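Cytochrome P450 RhF (Acinetobacter radioresistens, PDB 6RO8) binds heme and probably acts as a monooxygenase, this chain being the heme domain of a longer cytochrome P450 with a flavin and iron-sulfur reductase part. Local coordinates at residues Asp32-Pro37 with Ala416-Arg421; Asp41-Leu46 with Val344-Asn349; Glu123-Leu128 with Glu253-Asn258. All blocks are in the same frame, centred on the assembly; numbering follows the deposited sequence.

Contact 1 (Asp32-Pro37 with Ala416-Arg421); sequences DMFAVP and ANTSFR. With HIS (histidine), chain C.
The ring of F34 meets A416, N417 and T418 through CD1, CE1, CE2 and CZ. F34 CE1 is 3.6 Å from A416 O, which lies at the ring edge, near its plane. CE1 is also close to N417 CA. F34 CZ meets T418 CG2 at 3.6 Å, and the two side chains pass at a slant. A416 CB touches CD1. M33 comes in beside it. Its chain runs straight beyond CG and crosses T418 at about a right angle, with M33 SD 3.8 Å from T418 CB.

Each loop is shaped by a polar side chain of its own, the D32 carboxylate and the N417 amide. D32 OD1 accepts from F34 N at 3.0 Å, from above the carboxylate plane, an Asx turn within a type I beta turn. D32 also forms a salt bridge with R204. N417 OD1 accepts F420 N on a lone pair at 2.7 Å, an Asx motif, and S419 N from above the carbonyl plane, an Asx turn. N417 ND2 bonds back to F420 O.

This loop carries F420 to the bound histidine, whose CA is 3.4 Å from F420 CE1 at the ring edge. No hydrogen bond joins the segments directly, although Q39 NE2 bonds both M33 O and N417 O. The contact is therefore mainly apolar, while the loops' polar groups bond within each loop and to other parts of the protein.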
loop_
_atom_site.group_PDB
_atom_site.type_symbol
_atom_site.label_atom_id
_atom_site.label_comp_id
_atom_site.label_asym_id
_atom_site.label_seq_id
_atom_site.Cartn_x
_atom_site.Cartn_y
_atom_site.Cartn_z
ATOM N N ASP A 32 -16.960 6.910 -10.105
ATOM C CA ASP A 32 -16.179 7.756 -9.209
ATOM C C ASP A 32 -15.702 6.937 -8.012
ATOM O O ASP A 32 -16.514 6.486 -7.191
ATOM C CB ASP A 32 -17.004 8.955 -8.748
ATOM C CG ASP A 32 -16.171 9.996 -8.031
ATOM O OD1 ASP A 32 -14.974 9.747 -7.772
ATOM O OD2 ASP A 32 -16.712 11.080 -7.737
ATOM N N MET A 33 -14.382 6.787 -7.892
ATOM C CA MET A 33 -13.827 6.050 -6.762
ATOM C C MET A 33 -14.079 6.743 -5.421
ATOM O O MET A 33 -14.030 6.083 -4.378
ATOM C CB MET A 33 -12.337 5.811 -6.976
ATOM C CG MET A 33 -12.099 4.728 -7.988
ATOM S SD MET A 33 -10.355 4.528 -8.370
ATOM C CE MET A 33 -10.317 2.943 -9.219
ATOM N N PHE A 34 -14.384 8.035 -5.411
ATOM C CA PHE A 34 -14.676 8.703 -4.153
ATOM C C PHE A 34 -16.158 8.665 -3.798
ATOM O O PHE A 34 -16.547 9.172 -2.743
ATOM C CB PHE A 34 -14.146 10.138 -4.199
ATOM C CG PHE A 34 -12.654 10.208 -4.337
ATOM C CD1 PHE A 34 -11.841 10.105 -3.224
ATOM C CD2 PHE A 34 -12.061 10.350 -5.590
ATOM C CE1 PHE A 34 -10.448 10.143 -3.353
ATOM C CE2 PHE A 34 -10.673 10.391 -5.723
ATOM C CZ PHE A 34 -9.864 10.282 -4.606
ATOM N N ALA A 35 -16.985 8.036 -4.625
ATOM C CA ALA A 35 -18.379 7.871 -4.271
ATOM C C ALA A 35 -18.527 6.735 -3.256
ATOM O O ALA A 35 -17.595 5.972 -2.996
ATOM C CB ALA A 35 -19.213 7.610 -5.521
ATOM N N VAL A 36 -19.732 6.635 -2.684
ATOM C CA VAL A 36 -19.937 5.740 -1.554
ATOM C C VAL A 36 -19.640 4.263 -1.865
ATOM O O VAL A 36 -19.015 3.614 -1.041
ATOM C CB VAL A 36 -21.393 5.914 -0.998
ATOM C CG1 VAL A 36 -21.674 4.861 0.066
ATOM C CG2 VAL A 36 -21.583 7.317 -0.448
ATOM N N PRO A 37 -20.103 3.726 -3.003
ATOM C CA PRO A 37 -19.906 2.264 -3.192
ATOM C C PRO A 37 -18.455 1.847 -3.191
ATOM O O PRO A 37 -18.097 0.942 -2.424
ATOM C CB PRO A 37 -20.587 1.992 -4.540
ATOM C CG PRO A 37 -21.503 3.159 -4.736
ATOM C CD PRO A 37 -20.830 4.325 -4.120
ATOM N N ALA A 416 -10.478 8.713 2.475
ATOM C CA ALA A 416 -10.977 8.621 1.106
ATOM C C ALA A 416 -9.822 8.805 0.132
ATOM O O ALA A 416 -9.227 9.881 0.052
ATOM C CB ALA A 416 -12.071 9.650 0.864
ATOM N N ASN A 417 -9.486 7.739 -0.586
ATOM C CA ASN A 417 -8.447 7.781 -1.601
ATOM C C ASN A 417 -8.728 6.614 -2.543
ATOM O O ASN A 417 -9.670 5.851 -2.338
ATOM C CB ASN A 417 -7.048 7.745 -0.963
ATOM C CG ASN A 417 -6.663 6.354 -0.473
ATOM O OD1 ASN A 417 -5.904 5.632 -1.138
ATOM N ND2 ASN A 417 -7.193 5.964 0.671
ATOM N N THR A 418 -7.927 6.488 -3.592
ATOM C CA THR A 418 -8.220 5.496 -4.621
ATOM C C THR A 418 -7.518 4.168 -4.420
ATOM O O THR A 418 -8.011 3.157 -4.922
ATOM C CB THR A 418 -7.825 6.027 -6.014
ATOM O OG1 THR A 418 -6.390 6.148 -6.089
ATOM C CG2 THR A 418 -8.509 7.342 -6.292
ATOM N N SER A 419 -6.394 4.150 -3.708
ATOM C CA SER A 419 -5.440 3.056 -3.799
ATOM C C SER A 419 -5.175 2.338 -2.482
ATOM O O SER A 419 -4.910 1.129 -2.491
ATOM C CB SER A 419 -4.115 3.585 -4.354
ATOM O OG SER A 419 -4.287 3.878 -5.733
ATOM N N PHE A 420 -5.243 3.036 -1.355
ATOM C CA PHE A 420 -4.952 2.437 -0.068
ATOM C C PHE A 420 -6.232 2.324 0.753
ATOM O O PHE A 420 -7.162 3.115 0.594
ATOM C CB PHE A 420 -3.877 3.241 0.668
ATOM C CG PHE A 420 -2.612 3.401 -0.120
ATOM C CD1 PHE A 420 -1.637 2.427 -0.090
ATOM C CD2 PHE A 420 -2.397 4.520 -0.898
ATOM C CE1 PHE A 420 -0.468 2.570 -0.812
ATOM C CE2 PHE A 420 -1.229 4.664 -1.616
ATOM C CZ PHE A 420 -0.266 3.684 -1.576
ATOM N N ARG A 421 -6.282 1.302 1.609
ATOM C CA ARG A 421 -7.516 0.961 2.314
ATOM C C ARG A 421 -7.209 0.284 3.645
ATOM O O ARG A 421 -6.568 -0.776 3.694
ATOM C CB ARG A 421 -8.413 0.064 1.461
ATOM C CG ARG A 421 -9.771 -0.114 2.084
ATOM C CD ARG A 421 -10.778 -0.783 1.166
ATOM N NE ARG A 421 -12.049 -0.974 1.867
ATOM C CZ ARG A 421 -12.962 -0.019 2.052
ATOM N NH1 ARG A 421 -12.770 1.200 1.563
ATOM N NH2 ARG A 421 -14.085 -0.285 2.710
HETATM N N HIS C . 3.206 3.456 -1.406
HETATM C CA HIS C . 2.805 2.084 -1.696
HETATM C C HIS C . 3.034 1.175 -0.492
HETATM O O HIS C . 2.859 -0.046 -0.602
HETATM C CB HIS C . 3.565 1.548 -2.910
HETATM C CG HIS C . 5.007 1.947 -2.945
HETATM N ND1 HIS C . 6.028 1.035 -3.109
HETATM C CD2 HIS C . 5.600 3.160 -2.834
HETATM C CE1 HIS C . 7.188 1.670 -3.100
HETATM N NE2 HIS C . 6.955 2.960 -2.934
HETATM O OXT HIS C . 3.391 1.641 0.591
#

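Contact 2 (Asp41-Leu46 with Val344-Asn349); sequences DPALAL and VSASAN
V344 opens the second segment and faces L46. The two side chains meet tip to tip, with L46 CD1 3.5 Å from V344 CG1. CD1 is also near CG2, so the leucine methyl sits against both branches of the valine. L46 has CG anti to its carbonyl carbon (chi1 -69°), and with chi2 at 160° this sends CD1 toward V344. V344 is the N-cap residue of helix 345-349.

A346 is the next residue to touch. Its methyl points toward the first segment, and A346 CB meets P42 CB at 4.2 Å. A346 O lies 3.5 Å from A43 CB. The small side chains let the backbones come close, and A43 CA is 4.3 Å from S347 CA.

S347 follows. S347 OG lies anti to the backbone N (chi1 174°) and is 3.9 Å from L46 CB. This is a packing contact. The polar partners of the hydroxyl lie elsewhere, at T67 O and R50 NH1. R50 NH1 also bonds A43 O, so one guanidinium nitrogen links both segments.

D41 shapes the facing turn of helix. D41 OD1 takes L44 N at 3.0 Å as an N-cap bond, with the amide above the carboxylate plane.

No hydrogen bond runs directly between the segments. The contact packs the short helix 42-45, whose backbone bonds are partly weak, on helix 345-349. Helix 36-40 precedes the first and helix 47-52 follows it. The second comes after 340-343, the last strand in the chain of the five-stranded mixed sheet, in the position of the K' helix of P450s. The contact thus joins it to the N-terminal helices, with V344 still bonded to V66 at the end of the neighbouring strand 63-66.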
loop_
_atom_site.group_PDB
_atom_site.type_symbol
_atom_site.label_atom_id
_atom_site.label_comp_id
_atom_site.label_asym_id
_atom_site.label_seq_id
_atom_site.Cartn_x
_atom_site.Cartn_y
_atom_site.Cartn_z
ATOM N N ASP A 41 -16.702 -0.613 -0.350
ATOM C CA ASP A 41 -16.224 -1.923 -0.773
ATOM C C ASP A 41 -15.761 -1.850 -2.225
ATOM O O ASP A 41 -16.588 -1.969 -3.135
ATOM C CB ASP A 41 -17.336 -2.964 -0.620
ATOM C CG ASP A 41 -16.836 -4.401 -0.752
ATOM O OD1 ASP A 41 -15.847 -4.655 -1.491
ATOM O OD2 ASP A 41 -17.458 -5.290 -0.128
ATOM N N PRO A 42 -14.460 -1.671 -2.487
ATOM C CA PRO A 42 -14.016 -1.505 -3.891
ATOM C C PRO A 42 -14.311 -2.705 -4.773
ATOM O O PRO A 42 -14.777 -2.521 -5.902
ATOM C CB PRO A 42 -12.508 -1.253 -3.783
ATOM C CG PRO A 42 -12.176 -1.221 -2.341
ATOM C CD PRO A 42 -13.362 -1.623 -1.513
ATOM N N ALA A 43 -14.059 -3.932 -4.298
ATOM C CA ALA A 43 -14.345 -5.098 -5.126
ATOM C C ALA A 43 -15.835 -5.260 -5.367
ATOM O O ALA A 43 -16.245 -5.662 -6.463
ATOM C CB ALA A 43 -13.789 -6.363 -4.488
ATOM N N LEU A 44 -16.658 -4.954 -4.368
ATOM C CA LEU A 44 -18.093 -5.098 -4.561
ATOM C C LEU A 44 -18.612 -4.068 -5.564
ATOM O O LEU A 44 -19.463 -4.381 -6.404
ATOM C CB LEU A 44 -18.813 -4.995 -3.212
ATOM C CG LEU A 44 -20.340 -5.148 -3.214
ATOM C CD1 LEU A 44 -20.763 -6.491 -3.823
ATOM C CD2 LEU A 44 -20.907 -4.962 -1.818
ATOM N N ALA A 45 -18.077 -2.848 -5.518
ATOM C CA ALA A 45 -18.508 -1.798 -6.428
ATOM C C ALA A 45 -18.216 -2.145 -7.883
ATOM O O ALA A 45 -18.880 -1.621 -8.781
ATOM C CB ALA A 45 -17.839 -0.476 -6.037
ATOM N N LEU A 46 -17.252 -3.025 -8.139
ATOM C CA LEU A 46 -16.879 -3.387 -9.500
ATOM C C LEU A 46 -17.419 -4.757 -9.895
ATOM O O LEU A 46 -17.080 -5.276 -10.964
ATOM C CB LEU A 46 -15.357 -3.315 -9.658
ATOM C CG LEU A 46 -14.945 -1.831 -9.572
ATOM C CD1 LEU A 46 -13.475 -1.600 -9.220
ATOM C CD2 LEU A 46 -15.358 -1.059 -10.847
ATOM N N VAL A 344 -7.398 -2.369 -10.742
ATOM C CA VAL A 344 -8.105 -2.467 -9.454
ATOM C C VAL A 344 -7.864 -3.865 -8.887
ATOM O O VAL A 344 -8.665 -4.784 -9.064
ATOM C CB VAL A 344 -9.585 -2.134 -9.576
ATOM C CG1 VAL A 344 -10.215 -2.139 -8.187
ATOM C CG2 VAL A 344 -9.743 -0.796 -10.192
ATOM N N SER A 345 -6.755 -4.004 -8.150
ATOM C CA SER A 345 -6.337 -5.314 -7.658
ATOM C C SER A 345 -7.316 -5.905 -6.640
ATOM O O SER A 345 -7.463 -7.129 -6.576
ATOM C CB SER A 345 -4.939 -5.228 -7.058
ATOM O OG SER A 345 -4.787 -4.028 -6.342
ATOM N N ALA A 346 -7.979 -5.072 -5.830
ATOM C CA ALA A 346 -9.081 -5.580 -5.016
ATOM C C ALA A 346 -10.111 -6.302 -5.878
ATOM O O ALA A 346 -10.615 -7.364 -5.502
ATOM C CB ALA A 346 -9.745 -4.435 -4.251
ATOM N N SER A 347 -10.426 -5.743 -7.049
ATOM C CA SER A 347 -11.396 -6.361 -7.943
ATOM C C SER A 347 -10.856 -7.656 -8.520
ATOM O O SER A 347 -11.584 -8.652 -8.632
ATOM C CB SER A 347 -11.752 -5.392 -9.066
ATOM O OG SER A 347 -12.589 -6.024 -10.001
ATOM N N ALA A 348 -9.582 -7.642 -8.922
ATOM C CA ALA A 348 -8.981 -8.827 -9.516
ATOM C C ALA A 348 -8.923 -9.964 -8.509
ATOM O O ALA A 348 -9.055 -11.144 -8.872
ATOM C CB ALA A 348 -7.581 -8.502 -10.022
ATOM N N ASN A 349 -8.709 -9.620 -7.234
ATOM C CA ASN A 349 -8.631 -10.608 -6.175
ATOM C C ASN A 349 -9.995 -11.157 -5.804
ATOM O O ASN A 349 -10.061 -12.192 -5.126
ATOM C CB ASN A 349 -7.945 -10.017 -4.951
ATOM C CG ASN A 349 -6.471 -9.727 -5.201
ATOM O OD1 ASN A 349 -5.898 -10.184 -6.203
ATOM N ND2 ASN A 349 -5.834 -8.997 -4.270
#

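Contact 3 (Glu123-Leu128 with Glu253-Asn258); sequences ERRRAL and EVVTDN. With HEM (protoporphyrin IX containing Fe), chain B.
R125 crosses to the loop before helix 257-270 and bonds the backbone carbonyl of V254. R125 NE gives the main bond to V254 O at 2.9 Å, with an N-H...O angle of 139°. NE stands above the carbonyl plane and not on a lone pair. R125 NH2 adds a weak bond to V254 O at 3.1 Å. The chain leaves with CG anti to the backbone N (chi1 -161°) and bends at chi3, which turns the guanidinium to V254 O.

This is the close-packed side. V254 CG1 lies 3.6 Å from R125 N, against the helix backbone. V255 CG2 touches R125 CG. T256 CG2 lies 4.0 Å from R125 NH2, while its OG1 caps Y259 N. R125 NH1 forms a salt bridge with E116, so the buried guanidinium has charge and carbonyl partners together.

The other side is looser. R124 NH1 and E253 OE2 form a long salt bridge of 3.6 Å. NH1 sits about equally far from E253 OE1, with the carboxylate carbon at the guanidinium edge. The two planes are 48° apart, and E253 is exposed to solvent. Next to this pair, R124 CD packs on V254 CG2.

R126, on the same helix, points away from the loop. Its extended chain brings R126 NH1 to a heme propionate, 2.8 Å from O2D of HEM. Q380 O accepts from the same nitrogen. Three successive arginines thus have three different tasks: a surface ion pair, a bond to a backbone carbonyl, and a heme propionate bond. The positive charge of R126 would be expected to offset the negative charge of the propionate.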
loop_
_atom_site.group_PDB
_atom_site.type_symbol
_atom_site.label_atom_id
_atom_site.label_comp_id
_atom_site.label_asym_id
_atom_site.label_seq_id
_atom_site.Cartn_x
_atom_site.Cartn_y
_atom_site.Cartn_z
ATOM N N GLU A 123 15.379 -2.003 -13.384
ATOM C CA GLU A 123 15.967 -3.257 -12.908
ATOM C C GLU A 123 17.411 -3.099 -12.434
ATOM O O GLU A 123 17.792 -3.694 -11.428
ATOM C CB GLU A 123 15.910 -4.333 -13.990
ATOM C CG GLU A 123 14.590 -5.079 -14.101
ATOM C CD GLU A 123 14.101 -5.696 -12.800
ATOM O OE1 GLU A 123 14.870 -5.784 -11.830
ATOM O OE2 GLU A 123 12.931 -6.110 -12.749
ATOM N N ARG A 124 18.244 -2.359 -13.170
ATOM C CA ARG A 124 19.594 -2.053 -12.701
ATOM C C ARG A 124 19.565 -1.505 -11.284
ATOM O O ARG A 124 20.328 -1.952 -10.424
ATOM C CB ARG A 124 20.270 -1.041 -13.623
ATOM C CG ARG A 124 21.617 -1.457 -14.133
ATOM C CD ARG A 124 22.203 -0.361 -14.986
ATOM N NE ARG A 124 21.676 -0.368 -16.342
ATOM C CZ ARG A 124 21.623 0.703 -17.133
ATOM N NH1 ARG A 124 22.072 1.877 -16.702
ATOM N NH2 ARG A 124 21.143 0.600 -18.365
ATOM N N ARG A 125 18.674 -0.550 -11.015
ATOM C CA ARG A 125 18.546 -0.003 -9.667
ATOM C C ARG A 125 18.008 -1.048 -8.694
ATOM O O ARG A 125 18.521 -1.201 -7.581
ATOM C CB ARG A 125 17.644 1.227 -9.694
ATOM C CG ARG A 125 17.789 2.123 -8.493
ATOM C CD ARG A 125 16.927 3.353 -8.669
ATOM N NE ARG A 125 17.399 4.204 -9.754
ATOM C CZ ARG A 125 16.674 5.167 -10.316
ATOM N NH1 ARG A 125 15.439 5.395 -9.894
ATOM N NH2 ARG A 125 17.189 5.910 -11.295
ATOM N N ARG A 126 16.967 -1.783 -9.095
ATOM C CA ARG A 126 16.462 -2.856 -8.250
ATOM C C ARG A 126 17.519 -3.936 -8.063
ATOM O O ARG A 126 17.911 -4.247 -6.931
ATOM C CB ARG A 126 15.182 -3.453 -8.843
ATOM C CG ARG A 126 14.650 -4.617 -8.014
ATOM C CD ARG A 126 13.249 -5.048 -8.411
ATOM N NE ARG A 126 12.776 -6.115 -7.525
ATOM C CZ ARG A 126 11.497 -6.363 -7.231
ATOM N NH1 ARG A 126 10.528 -5.619 -7.757
ATOM N NH2 ARG A 126 11.187 -7.365 -6.409
ATOM N N ALA A 127 18.006 -4.512 -9.177
ATOM C CA ALA A 127 18.930 -5.644 -9.107
ATOM C C ALA A 127 20.128 -5.327 -8.236
ATOM O O ALA A 127 20.694 -6.224 -7.605
ATOM C CB ALA A 127 19.401 -6.068 -10.504
ATOM N N LEU A 128 20.509 -4.060 -8.151
ATOM C CA LEU A 128 21.676 -3.693 -7.370
ATOM C C LEU A 128 21.304 -3.143 -5.993
ATOM O O LEU A 128 22.076 -2.375 -5.409
ATOM C CB LEU A 128 22.550 -2.703 -8.151
ATOM C CG LEU A 128 23.625 -3.215 -9.158
ATOM C CD1 LEU A 128 24.753 -4.107 -8.538
ATOM C CD2 LEU A 128 22.999 -3.889 -10.401
ATOM N N GLU A 253 25.430 7.055 -11.752
ATOM C CA GLU A 253 24.597 6.943 -12.943
ATOM C C GLU A 253 23.227 6.360 -12.599
ATOM O O GLU A 253 22.195 6.923 -12.977
ATOM C CB GLU A 253 25.298 6.075 -13.975
ATOM C CG GLU A 253 24.832 6.266 -15.387
ATOM C CD GLU A 253 23.682 5.360 -15.783
ATOM O OE1 GLU A 253 22.898 4.883 -14.931
ATOM O OE2 GLU A 253 23.594 5.096 -16.998
ATOM N N VAL A 254 23.201 5.237 -11.874
ATOM C CA VAL A 254 22.010 4.408 -11.723
ATOM C C VAL A 254 21.251 4.836 -10.482
ATOM O O VAL A 254 20.059 5.152 -10.537
ATOM C CB VAL A 254 22.417 2.924 -11.647
ATOM C CG1 VAL A 254 21.222 2.029 -11.325
ATOM C CG2 VAL A 254 23.093 2.499 -12.938
ATOM N N VAL A 255 21.942 4.799 -9.349
ATOM C CA VAL A 255 21.378 5.204 -8.069
ATOM C C VAL A 255 21.723 6.685 -7.938
ATOM O O VAL A 255 22.761 7.064 -7.393
ATOM C CB VAL A 255 21.921 4.352 -6.925
ATOM C CG1 VAL A 255 21.504 4.874 -5.567
ATOM C CG2 VAL A 255 21.460 2.921 -7.119
ATOM N N THR A 256 20.864 7.528 -8.514
ATOM C CA THR A 256 21.101 8.952 -8.703
ATOM C C THR A 256 20.807 9.740 -7.434
ATOM O O THR A 256 20.137 9.268 -6.510
ATOM C CB THR A 256 20.225 9.488 -9.831
ATOM O OG1 THR A 256 18.880 9.624 -9.356
ATOM C CG2 THR A 256 20.245 8.540 -11.007
ATOM N N ASP A 257 21.293 10.977 -7.411
ATOM C CA ASP A 257 21.082 11.805 -6.232
ATOM C C ASP A 257 19.614 12.165 -6.069
ATOM O O ASP A 257 19.099 12.177 -4.945
ATOM C CB ASP A 257 21.943 13.065 -6.300
ATOM C CG ASP A 257 22.174 13.685 -4.929
ATOM O OD1 ASP A 257 21.432 13.355 -3.969
ATOM O OD2 ASP A 257 23.110 14.503 -4.808
ATOM N N ASN A 258 18.921 12.466 -7.169
ATOM C CA ASN A 258 17.485 12.707 -7.062
ATOM C C ASN A 258 16.757 11.452 -6.624
ATOM O O ASN A 258 15.811 11.519 -5.829
ATOM C CB ASN A 258 16.891 13.181 -8.380
ATOM C CG ASN A 258 15.384 13.303 -8.298
ATOM O OD1 ASN A 258 14.642 12.344 -8.595
ATOM N ND2 ASN A 258 14.916 14.466 -7.870
HETATM C CHA HEM B . 6.123 -2.178 -4.772
HETATM C CHB HEM B . 2.166 -3.171 -2.118
HETATM C CHC HEM B . 4.797 -3.157 1.988
HETATM C CHD HEM B . 8.609 -1.702 -0.651
HETATM C C1A HEM B . 4.813 -2.431 -4.426
HETATM C C2A HEM B . 3.666 -2.485 -5.314
HETATM C C3A HEM B . 2.587 -2.756 -4.588
HETATM C C4A HEM B . 2.987 -2.880 -3.197
HETATM C CMA HEM B . 1.159 -2.903 -5.154
HETATM C CAA HEM B . 3.684 -2.283 -6.846
HETATM C CBA HEM B . 3.695 -3.662 -7.476
HETATM C CGA HEM B . 3.800 -3.586 -8.974
HETATM O O1A HEM B . 3.830 -2.460 -9.528
HETATM O O2A HEM B . 3.856 -4.668 -9.607
HETATM C C1B HEM B . 2.544 -3.341 -0.807
HETATM C C2B HEM B . 1.701 -3.860 0.253
HETATM C C3B HEM B . 2.424 -3.842 1.399
HETATM C C4B HEM B . 3.750 -3.321 1.092
HETATM C CMB HEM B . 0.235 -4.322 0.031
HETATM C CAB HEM B . 2.037 -4.304 2.823
HETATM C CBB HEM B . 0.945 -5.000 3.139
HETATM C C1C HEM B . 6.069 -2.758 1.639
HETATM C C2C HEM B . 7.209 -2.560 2.518
HETATM C C3C HEM B . 8.253 -2.160 1.755
HETATM C C4C HEM B . 7.809 -2.096 0.391
HETATM C CMC HEM B . 7.170 -2.792 4.044
HETATM C CAC HEM B . 9.720 -1.800 2.116
HETATM C CBC HEM B . 10.178 -1.808 3.369
HETATM C C1D HEM B . 8.278 -1.675 -1.983
HETATM C C2D HEM B . 9.153 -1.282 -3.062
HETATM C C3D HEM B . 8.481 -1.421 -4.198
HETATM C C4D HEM B . 7.142 -1.908 -3.887
HETATM C CMD HEM B . 10.609 -0.784 -2.936
HETATM C CAD HEM B . 9.053 -1.078 -5.593
HETATM C CBD HEM B . 9.784 -2.256 -6.221
HETATM C CGD HEM B . 9.900 -2.026 -7.711
HETATM O O1D HEM B . 9.433 -0.969 -8.186
HETATM O O2D HEM B . 10.447 -2.893 -8.438
HETATM N NA HEM B . 4.355 -2.661 -3.145
HETATM N NB HEM B . 3.779 -3.025 -0.259
HETATM N NC HEM B . 6.482 -2.460 0.352
HETATM N ND HEM B . 7.059 -2.055 -2.524
HETATM FE FE HEM B . 5.437 -2.556 -1.363
HETATM O O HOH W 1 4.975 -0.301 -1.306
#

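Overall arrangement
Contacts 1 and 2 are neighbours, with centres 11 Å apart, and they touch. M33 CE packs on V344 CG2 at 3.9 Å, and R421 NE lies 3.7 Å from P42 CD. Helices 36-40 and 42-45 follow each other in the chain. Contact 3 lies on the opposite side of the chain's centre, with its own centre about 33 Å from each of the others. The bound groups lie in the region between. Contact 1 reaches the bound histidine through F420, while contact 3 reaches the heme through R126. Contact 2 touches neither group, the side chain of A346 being about 11 Å from the heme and about 14 Å from the histidine.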